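Side-chain contacts in peroxisomal acyl-coenzyme A oxidase 1 (Arabidopsis thaliana, PDB 1W07), which catalyses the FAD-dependent desaturation of long- and medium-chain acyl-CoAs to 2-trans-enoyl-CoAs in peroxisomal beta-oxidation, passing electrons to oxygen to form hydrogen peroxide: residues 5-8 against 9-13; 99-102 against 103-107; 427-430 against 431-435; 586-589 against 590-593. The protein carries 1 engineered substitution. One frame throughout, in Å; residues are numbered along the deposited sequence.

Contact 1: residues 5-8 against 9-13; sequences DHLA and DERNK. With PT (platinum (II) ion), chain L.
Asp5 and Arg11 meet across the start of helix 8-12, where an Asx turn and a type I turn from Asp5 to Ala8 lead into the helix. Leu7 stands at the N-cap position, and its O accepts from Arg11 N at 3.0 Å. The Arg11 side chain can be followed outward. Its CB lies near Ala8 O. Arg11 CG rests 3.3 Å from Leu7 O. The chain is extended from CG to NE, which carries the guanidinium back past the helix start. Arg11 CD comes within 4.0 Å of Asp5 OD2. NE leaves the contact for a salt bridge with Asp605, the strongest partner, and NH2 donates to Tyr621 O. Arg11 NH1 ends at the carboxylate, 2.9 Å from Asp5 OD1 in a salt bridge and weakly bonded to Asp5 OD2. The carboxylate of Asp5 and the guanidinium of Arg11 are turned 37° apart. Leu7 CB packs beside this tip, 3.5 Å from Arg11 NH1, and the Leu7 side chain also touches helix 278-309. Asp5 OD1 also accepts from Leu7 N at 2.9 Å, met from above the carboxylate plane. His6 points away from the helix, and His6 NE2 binds a platinum ion at 2.4 Å.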
loop_
_atom_site.group_PDB
_atom_site.type_symbol
_atom_site.label_atom_id
_atom_site.label_comp_id
_atom_site.label_asym_id
_atom_site.label_seq_id
_atom_site.Cartn_x
_atom_site.Cartn_y
_atom_site.Cartn_z
ATOM N N ASP B 5 -17.290 1.034 -28.070
ATOM C CA ASP B 5 -17.340 1.340 -26.646
ATOM C C ASP B 5 -17.965 0.182 -25.878
ATOM O O ASP B 5 -19.192 0.067 -25.814
ATOM C CB ASP B 5 -18.159 2.612 -26.404
ATOM C CG ASP B 5 -18.231 2.977 -24.933
ATOM O OD1 ASP B 5 -17.575 2.286 -24.125
ATOM O OD2 ASP B 5 -18.939 3.944 -24.588
ATOM N N HIS B 6 -17.127 -0.671 -25.288
ATOM C CA HIS B 6 -17.619 -1.824 -24.532
ATOM C C HIS B 6 -18.365 -1.480 -23.265
ATOM O O HIS B 6 -18.984 -2.347 -22.652
ATOM C CB HIS B 6 -16.464 -2.749 -24.177
ATOM C CG HIS B 6 -15.726 -3.248 -25.373
ATOM N ND1 HIS B 6 -14.901 -2.440 -26.122
ATOM C CD2 HIS B 6 -15.718 -4.459 -25.976
ATOM C CE1 HIS B 6 -14.418 -3.130 -27.138
ATOM N NE2 HIS B 6 -14.899 -4.358 -27.072
ATOM N N LEU B 7 -18.300 -0.217 -22.859
ATOM C CA LEU B 7 -18.991 0.222 -21.651
ATOM C C LEU B 7 -20.222 1.042 -22.031
ATOM O O LEU B 7 -20.825 1.696 -21.182
ATOM C CB LEU B 7 -18.032 1.052 -20.776
ATOM C CG LEU B 7 -16.950 0.251 -20.029
ATOM C CD1 LEU B 7 -15.819 1.171 -19.497
ATOM C CD2 LEU B 7 -17.633 -0.534 -18.896
ATOM N N ALA B 8 -20.602 0.988 -23.308
ATOM C CA ALA B 8 -21.748 1.755 -23.789
ATOM C C ALA B 8 -23.011 1.517 -22.982
ATOM O O ALA B 8 -23.707 2.468 -22.641
ATOM C CB ALA B 8 -22.014 1.468 -25.263
ATOM N N ASP B 9 -23.307 0.256 -22.689
ATOM C CA ASP B 9 -24.492 -0.087 -21.913
ATOM C C ASP B 9 -24.404 0.478 -20.499
ATOM O O ASP B 9 -25.394 0.975 -19.956
ATOM C CB ASP B 9 -24.671 -1.610 -21.861
ATOM C CG ASP B 9 -25.924 -2.022 -21.119
ATOM O OD1 ASP B 9 -27.007 -1.511 -21.473
ATOM O OD2 ASP B 9 -25.837 -2.848 -20.181
ATOM N N GLU B 10 -23.218 0.413 -19.894
ATOM C CA GLU B 10 -23.031 0.942 -18.540
ATOM C C GLU B 10 -23.343 2.436 -18.521
ATOM O O GLU B 10 -24.011 2.934 -17.621
ATOM C CB GLU B 10 -21.587 0.714 -18.065
ATOM C CG GLU B 10 -21.311 -0.705 -17.611
ATOM C CD GLU B 10 -22.230 -1.134 -16.476
ATOM O OE1 GLU B 10 -22.503 -0.293 -15.604
ATOM O OE2 GLU B 10 -22.672 -2.305 -16.453
ATOM N N ARG B 11 -22.855 3.143 -19.533
ATOM C CA ARG B 11 -23.085 4.571 -19.625
ATOM C C ARG B 11 -24.568 4.889 -19.851
ATOM O O ARG B 11 -25.045 5.969 -19.487
ATOM C CB ARG B 11 -22.214 5.171 -20.735
ATOM C CG ARG B 11 -20.715 4.889 -20.507
ATOM C CD ARG B 11 -19.759 5.857 -21.225
ATOM N NE ARG B 11 -18.444 5.838 -20.565
ATOM C CZ ARG B 11 -17.404 5.094 -20.936
ATOM N NH1 ARG B 11 -17.472 4.292 -22.000
ATOM N NH2 ARG B 11 -16.300 5.103 -20.197
ATOM N N ASN B 12 -25.307 3.953 -20.439
ATOM C CA ASN B 12 -26.726 4.177 -20.666
ATOM C C ASN B 12 -27.518 3.908 -19.394
ATOM O O ASN B 12 -28.685 4.260 -19.305
ATOM C CB ASN B 12 -27.251 3.306 -21.813
ATOM C CG ASN B 12 -26.825 3.819 -23.176
ATOM O OD1 ASN B 12 -26.538 5.005 -23.339
ATOM N ND2 ASN B 12 -26.803 2.933 -24.168
ATOM N N LYS B 13 -26.882 3.299 -18.397
ATOM C CA LYS B 13 -27.571 3.039 -17.138
ATOM C C LYS B 13 -27.615 4.280 -16.253
ATOM O O LYS B 13 -28.368 4.328 -15.279
ATOM C CB LYS B 13 -26.888 1.922 -16.361
ATOM C CG LYS B 13 -27.097 0.549 -16.950
ATOM C CD LYS B 13 -26.297 -0.461 -16.153
ATOM C CE LYS B 13 -26.352 -1.855 -16.762
ATOM N NZ LYS B 13 -25.450 -2.800 -16.029
HETATM PT PT PT L . -14.729 -4.963 -29.434
HETATM O O HOH W 1 -21.407 -1.706 -21.367
HETATM O O HOH W 2 -23.674 4.585 -24.495
#

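Contact 2: residues 99-102 against 103-107; sequences VDLH and WGMFV
With chi1 at 179°, His102 turns its ring to the side opposite its own N, while Trp103 has CG anti to the carbonyl carbon (chi1 -66°). These torsions set the two neighbouring side chains side by side, pointing the same way. They form a T-shaped stack. The imidazole edge meets the indole face, and His102 CD2 sits over the centre of the Trp103 ring system, 3.6 Å from Trp103 CD2. Both imidazole nitrogens are held elsewhere, NE2 by Ala126 O and ND1 by Gly133 N, which fixes the ring's rotation. The Phe106 ring is nearly parallel to the imidazole but slid aside, with Phe106 CD2 3.8 Å from His102 ND1. Val99 CG1 touches Trp103 CD1 at 3.4 Å. Without the indole, as with an alanine here, the His102 edge would probably lose its aromatic face and a gap would open beside Val99. Leu101 CD1 packs on Met105 CG at 3.7 Å. Leu101 O accepts from both Met105 N and Phe106 N, and His102 O accepts from Val107 N five residues on. This is a pi-type turn within helix 98-113; its aromatic cluster faces helix 116-128 and the loop at Met129, while Leu101 belongs to the FAD pocket.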
loop_
_atom_site.group_PDB
_atom_site.type_symbol
_atom_site.label_atom_id
_atom_site.label_comp_id
_atom_site.label_asym_id
_atom_site.label_seq_id
_atom_site.Cartn_x
_atom_site.Cartn_y
_atom_site.Cartn_z
ATOM N N VAL B 99 10.711 21.603 -11.999
ATOM C CA VAL B 99 9.811 22.713 -12.255
ATOM C C VAL B 99 8.736 22.832 -11.170
ATOM O O VAL B 99 8.311 23.940 -10.831
ATOM C CB VAL B 99 9.116 22.557 -13.634
ATOM C CG1 VAL B 99 8.045 23.611 -13.806
ATOM C CG2 VAL B 99 10.143 22.691 -14.751
ATOM N N ASP B 100 8.300 21.705 -10.616
ATOM C CA ASP B 100 7.264 21.744 -9.598
ATOM C C ASP B 100 7.726 22.483 -8.348
ATOM O O ASP B 100 6.949 23.219 -7.729
ATOM C CB ASP B 100 6.814 20.326 -9.214
ATOM C CG ASP B 100 6.423 19.479 -10.417
ATOM O OD1 ASP B 100 5.882 20.031 -11.400
ATOM O OD2 ASP B 100 6.646 18.247 -10.372
ATOM N N LEU B 101 8.986 22.286 -7.972
ATOM C CA LEU B 101 9.517 22.933 -6.778
ATOM C C LEU B 101 9.876 24.387 -7.030
ATOM O O LEU B 101 9.743 25.227 -6.142
ATOM C CB LEU B 101 10.735 22.173 -6.246
ATOM C CG LEU B 101 10.472 20.895 -5.444
ATOM C CD1 LEU B 101 9.553 21.213 -4.276
ATOM C CD2 LEU B 101 9.843 19.822 -6.320
ATOM N N HIS B 102 10.335 24.681 -8.240
ATOM C CA HIS B 102 10.683 26.039 -8.616
ATOM C C HIS B 102 9.459 26.949 -8.452
ATOM O O HIS B 102 9.521 27.968 -7.767
ATOM C CB HIS B 102 11.135 26.070 -10.069
ATOM C CG HIS B 102 11.482 27.437 -10.559
ATOM N ND1 HIS B 102 12.652 28.077 -10.209
ATOM C CD2 HIS B 102 10.805 28.296 -11.359
ATOM C CE1 HIS B 102 12.684 29.269 -10.779
ATOM N NE2 HIS B 102 11.575 29.429 -11.481
ATOM N N TRP B 103 8.348 26.569 -9.085
ATOM C CA TRP B 103 7.102 27.334 -9.029
ATOM C C TRP B 103 6.290 27.102 -7.750
ATOM O O TRP B 103 5.597 28.002 -7.271
ATOM C CB TRP B 103 6.211 26.982 -10.227
ATOM C CG TRP B 103 6.753 27.385 -11.572
ATOM C CD1 TRP B 103 6.823 26.606 -12.691
ATOM C CD2 TRP B 103 7.275 28.664 -11.942
ATOM N NE1 TRP B 103 7.356 27.318 -13.733
ATOM C CE2 TRP B 103 7.642 28.588 -13.304
ATOM C CE3 TRP B 103 7.471 29.871 -11.255
ATOM C CZ2 TRP B 103 8.189 29.676 -13.996
ATOM C CZ3 TRP B 103 8.018 30.953 -11.942
ATOM C CH2 TRP B 103 8.370 30.846 -13.301
ATOM N N GLY B 104 6.374 25.894 -7.206
ATOM C CA GLY B 104 5.603 25.573 -6.021
ATOM C C GLY B 104 6.183 25.902 -4.661
ATOM O O GLY B 104 5.432 26.042 -3.693
ATOM N N MET B 105 7.502 26.038 -4.575
ATOM C CA MET B 105 8.147 26.325 -3.293
ATOM C C MET B 105 9.172 27.459 -3.316
ATOM O O MET B 105 9.111 28.382 -2.494
ATOM C CB MET B 105 8.824 25.056 -2.761
ATOM C CG MET B 105 7.861 23.908 -2.454
ATOM S SD MET B 105 6.628 24.295 -1.185
ATOM C CE MET B 105 7.501 23.711 0.319
ATOM N N PHE B 106 10.118 27.381 -4.245
ATOM C CA PHE B 106 11.161 28.391 -4.355
ATOM C C PHE B 106 10.559 29.785 -4.514
ATOM O O PHE B 106 10.893 30.694 -3.755
ATOM C CB PHE B 106 12.067 28.069 -5.542
ATOM C CG PHE B 106 13.195 29.038 -5.722
ATOM C CD1 PHE B 106 14.199 29.139 -4.760
ATOM C CD2 PHE B 106 13.263 29.846 -6.852
ATOM C CE1 PHE B 106 15.252 30.019 -4.918
ATOM C CE2 PHE B 106 14.322 30.740 -7.023
ATOM C CZ PHE B 106 15.319 30.824 -6.052
ATOM N N VAL B 107 9.665 29.949 -5.490
ATOM C CA VAL B 107 9.039 31.248 -5.723
ATOM C C VAL B 107 8.167 31.701 -4.553
ATOM O O VAL B 107 8.316 32.817 -4.058
ATOM C CB VAL B 107 8.206 31.231 -7.021
ATOM C CG1 VAL B 107 7.293 32.446 -7.093
ATOM C CG2 VAL B 107 9.146 31.223 -8.214
#

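Contact 3: residues 427-430 against 431-435; sequences NVVL and QLQVA. With FAD (flavin-adenine dinucleotide), chain I.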
loop_
_atom_site.group_PDB
_atom_site.type_symbol
_atom_site.label_atom_id
_atom_site.label_comp_id
_atom_site.label_asym_id
_atom_site.label_seq_id
_atom_site.Cartn_x
_atom_site.Cartn_y
_atom_site.Cartn_z
ATOM N N ASN B 427 2.136 12.738 8.633
ATOM C CA ASN B 427 0.709 12.657 8.907
ATOM C C ASN B 427 0.308 12.451 10.361
ATOM O O ASN B 427 -0.686 13.016 10.806
ATOM C CB ASN B 427 0.058 11.593 8.012
ATOM C CG ASN B 427 -0.284 12.143 6.645
ATOM O OD1 ASN B 427 -0.083 13.335 6.394
ATOM N ND2 ASN B 427 -0.806 11.304 5.764
ATOM N N VAL B 428 1.076 11.659 11.103
ATOM C CA VAL B 428 0.763 11.419 12.500
ATOM C C VAL B 428 1.150 12.640 13.323
ATOM O O VAL B 428 0.426 13.042 14.246
ATOM C CB VAL B 428 1.499 10.178 13.019
ATOM C CG1 VAL B 428 1.334 10.053 14.519
ATOM C CG2 VAL B 428 0.954 8.944 12.321
ATOM N N VAL B 429 2.291 13.239 12.995
ATOM C CA VAL B 429 2.731 14.428 13.698
ATOM C C VAL B 429 1.699 15.543 13.512
ATOM O O VAL B 429 1.366 16.247 14.464
ATOM C CB VAL B 429 4.102 14.912 13.173
ATOM C CG1 VAL B 429 4.453 16.239 13.815
ATOM C CG2 VAL B 429 5.177 13.879 13.484
ATOM N N LEU B 430 1.187 15.705 12.291
ATOM C CA LEU B 430 0.198 16.749 12.021
ATOM C C LEU B 430 -1.090 16.573 12.823
ATOM O O LEU B 430 -1.664 17.551 13.302
ATOM C CB LEU B 430 -0.135 16.806 10.519
ATOM C CG LEU B 430 0.982 17.363 9.640
ATOM C CD1 LEU B 430 0.674 17.156 8.155
ATOM C CD2 LEU B 430 1.159 18.837 9.964
ATOM N N GLN B 431 -1.541 15.329 12.968
ATOM C CA GLN B 431 -2.759 15.050 13.712
ATOM C C GLN B 431 -2.565 15.316 15.204
ATOM O O GLN B 431 -3.525 15.605 15.921
ATOM C CB GLN B 431 -3.218 13.606 13.485
ATOM C CG GLN B 431 -3.855 13.346 12.103
ATOM C CD GLN B 431 -5.181 14.078 11.893
ATOM O OE1 GLN B 431 -5.576 14.927 12.695
ATOM N NE2 GLN B 431 -5.873 13.751 10.803
ATOM N N LEU B 432 -1.325 15.230 15.678
ATOM C CA LEU B 432 -1.057 15.496 17.088
ATOM C C LEU B 432 -1.217 16.986 17.354
ATOM O O LEU B 432 -1.610 17.397 18.445
ATOM C CB LEU B 432 0.356 15.032 17.458
ATOM C CG LEU B 432 0.528 13.504 17.521
ATOM C CD1 LEU B 432 2.001 13.152 17.654
ATOM C CD2 LEU B 432 -0.273 12.962 18.694
ATOM N N GLN B 433 -0.917 17.799 16.349
ATOM C CA GLN B 433 -1.062 19.242 16.483
ATOM C C GLN B 433 -2.547 19.554 16.617
ATOM O O GLN B 433 -2.942 20.407 17.417
ATOM C CB GLN B 433 -0.476 19.953 15.260
ATOM C CG GLN B 433 1.037 20.127 15.328
ATOM C CD GLN B 433 1.673 20.358 13.967
ATOM O OE1 GLN B 433 1.110 21.041 13.105
ATOM N NE2 GLN B 433 2.860 19.801 13.774
ATOM N N VAL B 434 -3.374 18.859 15.840
ATOM C CA VAL B 434 -4.819 19.067 15.907
ATOM C C VAL B 434 -5.296 18.677 17.301
ATOM O O VAL B 434 -6.104 19.378 17.910
ATOM C CB VAL B 434 -5.566 18.211 14.848
ATOM C CG1 VAL B 434 -7.085 18.317 15.048
ATOM C CG2 VAL B 434 -5.190 18.680 13.450
ATOM N N ALA B 435 -4.791 17.555 17.807
ATOM C CA ALA B 435 -5.168 17.076 19.135
ATOM C C ALA B 435 -4.867 18.150 20.180
ATOM O O ALA B 435 -5.704 18.435 21.039
ATOM C CB ALA B 435 -4.424 15.787 19.466
HETATM P PA FAD I . 9.840 11.762 10.983
HETATM O O1A FAD I . 9.164 13.036 11.309
HETATM O O2A FAD I . 11.209 11.548 11.501
HETATM O O5B FAD I . 8.889 10.552 11.451
HETATM C C5B FAD I . 9.322 9.193 11.358
HETATM C C4B FAD I . 8.409 8.294 12.197
HETATM O O4B FAD I . 8.440 8.790 13.549
HETATM C C3B FAD I . 6.954 8.391 11.727
HETATM O O3B FAD I . 6.255 7.194 12.077
HETATM C C2B FAD I . 6.434 9.575 12.541
HETATM O O2B FAD I . 5.029 9.442 12.764
HETATM C C1B FAD I . 7.148 9.330 13.873
HETATM N N9A FAD I . 7.270 10.585 14.652
HETATM C C8A FAD I . 8.138 11.572 14.425
HETATM N N7A FAD I . 7.956 12.543 15.321
HETATM C C5A FAD I . 6.961 12.177 16.122
HETATM C C6A FAD I . 6.348 12.762 17.222
HETATM N N6A FAD I . 6.675 13.985 17.625
HETATM N N1A FAD I . 5.327 12.057 17.872
HETATM C C2A FAD I . 4.943 10.797 17.402
HETATM N N3A FAD I . 5.543 10.278 16.345
HETATM C C4A FAD I . 6.529 10.926 15.701
HETATM N N1 FAD I . 12.015 18.544 2.040
HETATM C C2 FAD I . 12.441 19.805 1.603
HETATM O O2 FAD I . 12.947 20.592 2.400
HETATM N N3 FAD I . 12.295 20.147 0.251
HETATM C C4 FAD I . 11.734 19.234 -0.651
HETATM O O4 FAD I . 11.580 19.559 -1.830
HETATM C C4X FAD I . 11.336 17.975 -0.212
HETATM N N5 FAD I . 10.847 17.020 -1.116
HETATM C C5X FAD I . 10.460 15.747 -0.689
HETATM C C6 FAD I . 10.088 14.781 -1.617
HETATM C C7 FAD I . 9.814 13.483 -1.205
HETATM C C7M FAD I . 9.423 12.446 -2.257
HETATM C C8 FAD I . 9.908 13.147 0.150
HETATM C C8M FAD I . 9.612 11.725 0.632
HETATM C C9 FAD I . 10.271 14.119 1.075
HETATM C C9A FAD I . 10.549 15.421 0.670
HETATM N N10 FAD I . 10.985 16.392 1.582
HETATM C C10 FAD I . 11.465 17.632 1.128
HETATM C "C1'" FAD I . 11.063 16.097 3.034
HETATM C "C2'" FAD I . 9.663 16.150 3.655
HETATM O "O2'" FAD I . 9.047 17.405 3.361
HETATM C "C3'" FAD I . 9.633 15.913 5.167
HETATM O "O3'" FAD I . 10.457 16.882 5.820
HETATM C "C4'" FAD I . 10.118 14.514 5.557
HETATM O "O4'" FAD I . 9.741 13.540 4.580
HETATM C "C5'" FAD I . 9.523 14.141 6.915
HETATM O "O5'" FAD I . 9.808 12.777 7.225
HETATM P P FAD I . 10.819 12.396 8.412
HETATM O O1P FAD I . 11.846 11.504 7.833
HETATM O O2P FAD I . 11.253 13.640 9.087
HETATM O O3P FAD I . 9.862 11.554 9.390
#
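Val428, Val429 and Leu432 line the FAD pocket on the first turns of helix 427-443, and Gln433 packs back onto Val429 and Leu430. Each of the three lining residues takes a different part of the adenosine. Val428 CB lies 3.6 Å from the ribose hydroxyl O2B of FAD. Val429 CG2 stands above the purine plane, 3.6 Å from FAD N7A and near C5A. Leu432 CD1 reaches the six-membered ring of the adenine, 3.5 Å from FAD N1A. Chi1 of 174° sets Val429 CG1 opposite the backbone N and CG2 opposite the carbonyl carbon, which turns CG2 to the purine and CG1 to Gln433. Val429 CG1 touches Gln433 NE2 at 3.9 Å. The chain of Gln433 is extended beyond CG, and Gln433 OE1 lies 3.8 Å from Leu430 CD2. The amide thus spans two apolar side chains one turn back. Val428 CG1 and Leu432 CD1 are only loosely in touch, at 4.5 Å. On the side of the helix away from the cofactor, Gln431 CG rests 3.4 Å from Asn427 O. Gln431 N donates to the same oxygen. Phe313 and Arg333 of the second subunit pack on Val429 and Val428. Asp426 OD1 accepts from Val428 N and Val429 N and is also hydrogen-bonded to FAD, which joins the cofactor to backbone N-H groups at the helix start. This is the adenosine end of the FAD pocket of an acyl-CoA oxidase, formed by the start of helix 427-443 at the dimer interface, with apolar branches against the adenosine.

Contact 4: residues 586-589 against 590-593; sequences NDQL and RSLY
Asp587 and Arg590 form a salt bridge one turn apart on helix 579-596. Arg590 NH2 donates to Asp587 OD1 at 2.8 Å, using that oxygen's anti lone pair. The carboxylate oxygen lies at the guanidinium edge, near its plane. Arg590 reaches it with a bend at chi3 (-42°), the two side chains running side by side. Arg590 NH1 makes a salt bridge with Asp518 of the second subunit. Asn586 ND2 donates to the same aspartate of that subunit. The Asn586 amide stands almost upright to the Arg590 guanidinium, the planes 82° apart, with Asn586 ND2 3.6 Å from Arg590 NH2. Further along, Gln588 OE1 lies 3.8 Å from Leu592 CG, while Gln588 NE2 donates to Ala474 O. Leu592 continues onto helix 548-566. Leu589 meets Tyr593 with CG and both methyls: Leu589 CG is 3.6 Å from Tyr593 CZ, and Leu589 CD2 is 3.6 Å from Tyr593 OH. Leu589 O sits over one face of the ring and also accepts from Tyr593 N at 3.1 Å. Tyr593 OH is hydrogen-bonded to Asn332 OD1. Were a leucine in place of the tyrosine, Asn332 would probably lose the partner of its OD1. The guanidinium uses NH2 for a carboxylate of its own helix and NH1 for one of the other subunit. Arg590 therefore links the helix to the dimer partner, and the two acids probably balance its charge.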
loop_
_atom_site.group_PDB
_atom_site.type_symbol
_atom_site.label_atom_id
_atom_site.label_comp_id
_atom_site.label_asym_id
_atom_site.label_seq_id
_atom_site.Cartn_x
_atom_site.Cartn_y
_atom_site.Cartn_z
ATOM N N ASN B 586 -26.211 0.389 8.407
ATOM C CA ASN B 586 -25.610 -0.588 7.508
ATOM C C ASN B 586 -26.584 -0.959 6.387
ATOM O O ASN B 586 -26.168 -1.139 5.241
ATOM C CB ASN B 586 -25.202 -1.845 8.284
ATOM C CG ASN B 586 -24.232 -2.723 7.509
ATOM O OD1 ASN B 586 -23.167 -2.267 7.093
ATOM N ND2 ASN B 586 -24.595 -3.987 7.315
ATOM N N ASP B 587 -27.875 -1.086 6.710
ATOM C CA ASP B 587 -28.886 -1.418 5.696
ATOM C C ASP B 587 -28.987 -0.260 4.704
ATOM O O ASP B 587 -29.085 -0.468 3.493
ATOM C CB ASP B 587 -30.270 -1.649 6.325
ATOM C CG ASP B 587 -30.308 -2.840 7.260
ATOM O OD1 ASP B 587 -29.609 -3.845 6.998
ATOM O OD2 ASP B 587 -31.069 -2.786 8.254
ATOM N N GLN B 588 -28.971 0.963 5.222
ATOM C CA GLN B 588 -29.048 2.135 4.361
ATOM C C GLN B 588 -27.822 2.203 3.451
ATOM O O GLN B 588 -27.930 2.533 2.260
ATOM C CB GLN B 588 -29.139 3.402 5.203
ATOM C CG GLN B 588 -29.399 4.658 4.386
ATOM C CD GLN B 588 -30.641 4.545 3.501
ATOM O OE1 GLN B 588 -30.542 4.457 2.273
ATOM N NE2 GLN B 588 -31.812 4.560 4.122
ATOM N N LEU B 589 -26.656 1.896 4.014
ATOM C CA LEU B 589 -25.413 1.900 3.254
ATOM C C LEU B 589 -25.530 0.899 2.099
ATOM O O LEU B 589 -25.194 1.217 0.964
ATOM C CB LEU B 589 -24.231 1.529 4.168
ATOM C CG LEU B 589 -22.842 1.491 3.508
ATOM C CD1 LEU B 589 -22.510 2.853 2.896
ATOM C CD2 LEU B 589 -21.801 1.085 4.552
ATOM N N ARG B 590 -26.024 -0.300 2.396
ATOM C CA ARG B 590 -26.204 -1.360 1.395
ATOM C C ARG B 590 -27.105 -0.871 0.249
ATOM O O ARG B 590 -26.771 -0.988 -0.941
ATOM C CB ARG B 590 -26.848 -2.577 2.059
ATOM C CG ARG B 590 -26.421 -3.915 1.485
ATOM C CD ARG B 590 -27.404 -5.016 1.856
ATOM N NE ARG B 590 -27.840 -4.917 3.250
ATOM C CZ ARG B 590 -27.056 -5.135 4.301
ATOM N NH1 ARG B 590 -25.782 -5.470 4.126
ATOM N NH2 ARG B 590 -27.539 -4.993 5.527
ATOM N N SER B 591 -28.256 -0.321 0.617
ATOM C CA SER B 591 -29.195 0.203 -0.349
ATOM C C SER B 591 -28.555 1.292 -1.214
ATOM O O SER B 591 -28.791 1.340 -2.421
ATOM C CB SER B 591 -30.421 0.755 0.369
ATOM O OG SER B 591 -31.189 1.547 -0.523
ATOM N N LEU B 592 -27.751 2.166 -0.609
ATOM C CA LEU B 592 -27.086 3.241 -1.360
ATOM C C LEU B 592 -26.108 2.658 -2.379
ATOM O O LEU B 592 -25.900 3.230 -3.450
ATOM C CB LEU B 592 -26.352 4.203 -0.408
ATOM C CG LEU B 592 -27.234 5.081 0.493
ATOM C CD1 LEU B 592 -26.375 5.832 1.486
ATOM C CD2 LEU B 592 -28.020 6.064 -0.346
ATOM N N TYR B 593 -25.498 1.523 -2.057
ATOM C CA TYR B 593 -24.582 0.902 -3.002
ATOM C C TYR B 593 -25.385 0.478 -4.243
ATOM O O TYR B 593 -25.009 0.787 -5.383
ATOM C CB TYR B 593 -23.909 -0.320 -2.381
ATOM C CG TYR B 593 -22.876 -0.006 -1.299
ATOM C CD1 TYR B 593 -22.221 1.224 -1.247
ATOM C CD2 TYR B 593 -22.504 -0.976 -0.373
ATOM C CE1 TYR B 593 -21.208 1.483 -0.288
ATOM C CE2 TYR B 593 -21.500 -0.744 0.584
ATOM C CZ TYR B 593 -20.856 0.485 0.619
ATOM O OH TYR B 593 -19.853 0.686 1.557
#

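In the fold
All four contacts join neighbouring turns of one helix or its start, and no two share a helix. Contact 3 is the buried one. The other three are partly buried. Contacts 2 and 3 lie nearer the chain's centre and border the FAD pocket, their nearest atoms about 12 Å apart. Their chemistry is mainly aromatic or apolar. Contacts 1 and 4 sit farther out, on the same side of the centre, with nearest atoms about 11 Å apart. Each of these two carries an Asp-Arg salt bridge whose arginine has another aspartate outside the segments. Contacts 3 and 4 both touch the second subunit, contact 3 by packing, contact 4 by a salt bridge and a hydrogen bond as well.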